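Local coordinates for nuclear import protein MOG1 (Saccharomyces cerevisiae, PDB 1JHS) that binds the Ran GTPase Gsp1 and takes part in nuclear protein import and in the export of poly(A)+ mRNA, at residues E29-D32 / T33-V36; D69-E72 / A73-H77. The protein carries 1 engineered substitution. All blocks are in the same frame, centred on the assembly; numbering follows the deposited sequence.

Contact 1 (E29-D32 / T33-V36); sequences EVPD and TQAV. Engineered in segment 33-36: Ala35 (natural residue Glu).
Pro31 and Gln34 close a type I beta turn that brings the chain into strand 34-39, with Asp32 and Thr33 at its two central corners. The turn is tied by Gln34 N donating to Pro31 O at 3.0 Å; the donor stands 55° out of the carbonyl plane. A water lies 3.0 Å from Asp32 O and 2.9 Å from Gln34 O and can bridge the two carbonyls, though it has more acceptors in reach than protons. Over the turn, the extended side chain of Gln34 runs obliquely across the pyrrolidine ring of Pro31. Its OE1 lies 3.4 Å from Pro31 CD, with Pro31 CG almost as near, a contact of an amide oxygen with ring methylenes. With CG anti to the carbonyl carbon (chi1 -63°), the Gln34 chain is carried back over the proline, while its NE2 bonds to Asp60 of the neighbouring strand 56-63. Thr33 OG1 bonds to the same carboxylate. Further along, Val30 and Val36 pass alongside each other in opposite directions, Val30 CG1 meeting Val36 CG2 at 4.0 Å, and Val30 CG2 rests 3.6 Å from Gln34 O. Ala35, engineered in place of glutamate, points its methyl away from the loop. One main-chain bond and a single valine contact thus hold this surface turn, with a water that may bridge its carbonyls, and both Thr33 and Gln34 tie it to Asp60 of the sheet.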
loop_
_atom_site.group_PDB
_atom_site.type_symbol
_atom_site.label_atom_id
_atom_site.label_comp_id
_atom_site.label_asym_id
_atom_site.label_seq_id
_atom_site.Cartn_x
_atom_site.Cartn_y
_atom_site.Cartn_z
ATOM N N GLU A 29 -1.559 -2.185 -20.009
ATOM C CA GLU A 29 -0.742 -3.294 -19.536
ATOM C C GLU A 29 0.018 -2.844 -18.279
ATOM O O GLU A 29 0.523 -1.727 -18.223
ATOM C CB GLU A 29 0.273 -3.719 -20.605
ATOM C CG GLU A 29 -0.364 -4.306 -21.861
ATOM C CD GLU A 29 0.677 -4.778 -22.867
ATOM O OE1 GLU A 29 1.870 -4.453 -22.685
ATOM O OE2 GLU A 29 0.304 -5.465 -23.848
ATOM N N VAL A 30 0.091 -3.717 -17.276
ATOM C CA VAL A 30 0.819 -3.407 -16.043
ATOM C C VAL A 30 1.878 -4.503 -15.897
ATOM O O VAL A 30 1.738 -5.568 -16.497
ATOM C CB VAL A 30 -0.113 -3.426 -14.810
ATOM C CG1 VAL A 30 -1.250 -2.416 -15.000
ATOM C CG2 VAL A 30 -0.674 -4.817 -14.599
ATOM N N PRO A 31 2.938 -4.261 -15.110
ATOM C CA PRO A 31 3.994 -5.260 -14.922
ATOM C C PRO A 31 3.414 -6.614 -14.553
ATOM O O PRO A 31 2.416 -6.701 -13.834
ATOM C CB PRO A 31 4.842 -4.662 -13.808
ATOM C CG PRO A 31 4.716 -3.203 -14.049
ATOM C CD PRO A 31 3.236 -3.044 -14.339
ATOM N N ASP A 32 4.053 -7.666 -15.050
ATOM C CA ASP A 32 3.617 -9.040 -14.817
ATOM C C ASP A 32 3.445 -9.438 -13.338
ATOM O O ASP A 32 2.552 -10.214 -12.998
ATOM C CB ASP A 32 4.614 -9.989 -15.489
ATOM C CG ASP A 32 4.764 -9.709 -16.971
ATOM O OD1 ASP A 32 3.720 -9.596 -17.668
ATOM O OD2 ASP A 32 5.913 -9.599 -17.458
ATOM N N THR A 33 4.292 -8.906 -12.462
ATOM C CA THR A 33 4.203 -9.253 -11.042
ATOM C C THR A 33 3.204 -8.382 -10.271
ATOM O O THR A 33 3.007 -8.576 -9.067
ATOM C CB THR A 33 5.583 -9.090 -10.366
ATOM O OG1 THR A 33 6.042 -7.744 -10.564
ATOM C CG2 THR A 33 6.608 -10.072 -10.970
ATOM N N GLN A 34 2.552 -7.454 -10.968
ATOM C CA GLN A 34 1.638 -6.513 -10.297
ATOM C C GLN A 34 0.161 -6.519 -10.602
ATOM O O GLN A 34 -0.277 -6.923 -11.693
ATOM C CB GLN A 34 2.097 -5.067 -10.554
ATOM C CG GLN A 34 3.460 -4.703 -10.009
ATOM C CD GLN A 34 3.827 -3.242 -10.259
ATOM O OE1 GLN A 34 3.138 -2.526 -10.997
ATOM N NE2 GLN A 34 4.922 -2.797 -9.649
ATOM N N ALA A 35 -0.605 -6.054 -9.609
ATOM C CA ALA A 35 -2.034 -5.832 -9.749
ATOM C C ALA A 35 -2.121 -4.322 -9.381
ATOM O O ALA A 35 -1.525 -3.892 -8.392
ATOM C CB ALA A 35 -2.827 -6.701 -8.762
ATOM N N VAL A 36 -2.796 -3.520 -10.199
ATOM C CA VAL A 36 -2.878 -2.065 -9.973
ATOM C C VAL A 36 -4.318 -1.578 -10.013
ATOM O O VAL A 36 -5.027 -1.831 -10.995
ATOM C CB VAL A 36 -2.094 -1.300 -11.082
ATOM C CG1 VAL A 36 -2.170 0.213 -10.858
ATOM C CG2 VAL A 36 -0.617 -1.797 -11.109
HETATM O O HOH W 1 -0.091 -8.988 -13.652
#

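Contact 2 (D69-E72 / A73-H77); sequences DLKE and AWQFH
Asp69 caps the N-terminus of helix 70-83: its OD1 accepts from Glu72 N at 3.0 Å, met on the anti side and 31° out of the carboxylate plane, while its backbone O takes Ala73 N at 2.9 Å. The i to i+4 ladder then continues from Trp74 N to Leu70 O, Gln75 N to Lys71 O and Phe76 N to Glu72 O, the Gln75 bond being the straightest at 164°. Outside this ladder, Gln75 folds back along the first turn. Its CG sits beside the backbone N (chi1 -64°), only 3.1 Å from Lys71 O, and the amide beyond reaches two neighbours, with NE2 3.8 Å from Lys71 CE and OE1 4.0 Å from Glu72 CG. Cutting Gln75 back to an alanine removes the amide, which would probably open a gap beside Lys71 CE and Glu72 CG. Lys71 is also held at its far end by a salt bridge to Glu95. On the inner side, Ala73 and Trp74 pack on strand 124-133, where Trp74 NE1 bonds to Val128 O. The capping carboxylate, probably negative, is placed to interact favourably with the positive end of the helix dipole; polar bonds secure the helix start and buried residues fasten it to the sheet.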
loop_
_atom_site.group_PDB
_atom_site.type_symbol
_atom_site.label_atom_id
_atom_site.label_comp_id
_atom_site.label_asym_id
_atom_site.label_seq_id
_atom_site.Cartn_x
_atom_site.Cartn_y
_atom_site.Cartn_z
ATOM N N ASP A 69 13.713 -11.506 10.304
ATOM C CA ASP A 69 12.790 -10.739 11.116
ATOM C C ASP A 69 11.733 -10.078 10.234
ATOM O O ASP A 69 12.058 -9.403 9.249
ATOM C CB ASP A 69 13.549 -9.678 11.909
ATOM C CG ASP A 69 12.640 -8.862 12.796
ATOM O OD1 ASP A 69 12.487 -7.658 12.522
ATOM O OD2 ASP A 69 12.065 -9.421 13.766
ATOM N N LEU A 70 10.472 -10.277 10.603
ATOM C CA LEU A 70 9.369 -9.727 9.838
ATOM C C LEU A 70 9.458 -8.213 9.644
ATOM O O LEU A 70 9.386 -7.733 8.512
ATOM C CB LEU A 70 8.032 -10.092 10.513
ATOM C CG LEU A 70 6.759 -9.469 9.927
ATOM C CD1 LEU A 70 6.522 -9.976 8.487
ATOM C CD2 LEU A 70 5.583 -9.835 10.822
ATOM N N LYS A 71 9.591 -7.457 10.738
ATOM C CA LYS A 71 9.668 -5.994 10.630
ATOM C C LYS A 71 10.875 -5.536 9.797
ATOM O O LYS A 71 10.798 -4.567 9.043
ATOM C CB LYS A 71 9.734 -5.343 12.022
ATOM C CG LYS A 71 9.976 -3.835 11.946
ATOM C CD LYS A 71 9.677 -3.114 13.231
ATOM C CE LYS A 71 9.869 -1.607 13.072
ATOM N NZ LYS A 71 9.673 -0.919 14.393
ATOM N N GLU A 72 12.005 -6.217 9.952
ATOM C CA GLU A 72 13.188 -5.869 9.181
ATOM C C GLU A 72 12.947 -6.098 7.690
ATOM O O GLU A 72 13.372 -5.287 6.856
ATOM C CB GLU A 72 14.396 -6.688 9.654
ATOM C CG GLU A 72 15.241 -5.980 10.677
ATOM C CD GLU A 72 16.364 -6.870 11.211
ATOM O OE1 GLU A 72 16.937 -7.668 10.428
ATOM O OE2 GLU A 72 16.663 -6.759 12.424
ATOM N N ALA A 73 12.256 -7.185 7.349
ATOM C CA ALA A 73 11.946 -7.470 5.945
ATOM C C ALA A 73 11.020 -6.361 5.411
ATOM O O ALA A 73 11.160 -5.895 4.277
ATOM C CB ALA A 73 11.261 -8.836 5.815
ATOM N N TRP A 74 10.079 -5.946 6.241
ATOM C CA TRP A 74 9.141 -4.902 5.837
ATOM C C TRP A 74 9.905 -3.600 5.597
ATOM O O TRP A 74 9.711 -2.933 4.566
ATOM C CB TRP A 74 8.071 -4.730 6.921
ATOM C CG TRP A 74 7.098 -3.612 6.675
ATOM C CD1 TRP A 74 5.949 -3.662 5.914
ATOM C CD2 TRP A 74 7.160 -2.300 7.232
ATOM N NE1 TRP A 74 5.287 -2.447 5.986
ATOM C CE2 TRP A 74 6.010 -1.597 6.788
ATOM C CE3 TRP A 74 8.080 -1.637 8.076
ATOM C CZ2 TRP A 74 5.755 -0.260 7.151
ATOM C CZ3 TRP A 74 7.820 -0.303 8.433
ATOM C CH2 TRP A 74 6.667 0.363 7.970
ATOM N N GLN A 75 10.788 -3.235 6.523
ATOM C CA GLN A 75 11.564 -1.996 6.351
ATOM C C GLN A 75 12.361 -2.015 5.059
ATOM O O GLN A 75 12.501 -1.002 4.383
ATOM C CB GLN A 75 12.513 -1.793 7.545
ATOM C CG GLN A 75 11.766 -1.583 8.870
ATOM C CD GLN A 75 12.723 -1.445 10.061
ATOM O OE1 GLN A 75 13.545 -2.334 10.323
ATOM N NE2 GLN A 75 12.628 -0.340 10.768
ATOM N N PHE A 76 12.901 -3.185 4.725
ATOM C CA PHE A 76 13.678 -3.351 3.513
ATOM C C PHE A 76 12.807 -3.050 2.295
ATOM O O PHE A 76 13.232 -2.343 1.371
ATOM C CB PHE A 76 14.193 -4.798 3.423
ATOM C CG PHE A 76 14.889 -5.118 2.118
ATOM C CD1 PHE A 76 16.248 -4.905 1.967
ATOM C CD2 PHE A 76 14.157 -5.591 1.026
ATOM C CE1 PHE A 76 16.878 -5.150 0.742
ATOM C CE2 PHE A 76 14.781 -5.840 -0.208
ATOM C CZ PHE A 76 16.138 -5.618 -0.347
ATOM N N HIS A 77 11.582 -3.598 2.289
ATOM C CA HIS A 77 10.691 -3.386 1.162
ATOM C C HIS A 77 10.181 -1.972 1.089
ATOM O O HIS A 77 9.919 -1.466 -0.007
ATOM C CB HIS A 77 9.527 -4.370 1.202
ATOM C CG HIS A 77 9.928 -5.763 0.836
ATOM N ND1 HIS A 77 10.372 -6.096 -0.427
ATOM C CD2 HIS A 77 9.990 -6.899 1.568
ATOM C CE1 HIS A 77 10.693 -7.379 -0.454
ATOM N NE2 HIS A 77 10.470 -7.891 0.744
#

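In the fold
Contact 1 comes first along the chain and closes before contact 2 opens; their centres are 23 Å apart and their nearest atoms about 11 Å, so the two do not touch. Both belong to one fold, built round a seven-stranded antiparallel sheet. The turn of contact 1 leads into strand 34-39, next to the outermost strand 21-23, and strand 56-63 then runs antiparallel to it before the chain reaches helix 70-83. That helix, whose first turns form contact 2, packs on strands 103-113 and 124-133 in the other half of the sheet. The two contacts therefore mark an edge connection and a covering helix of the same Ran-interacting Mog1 family domain, both built on the same sheet.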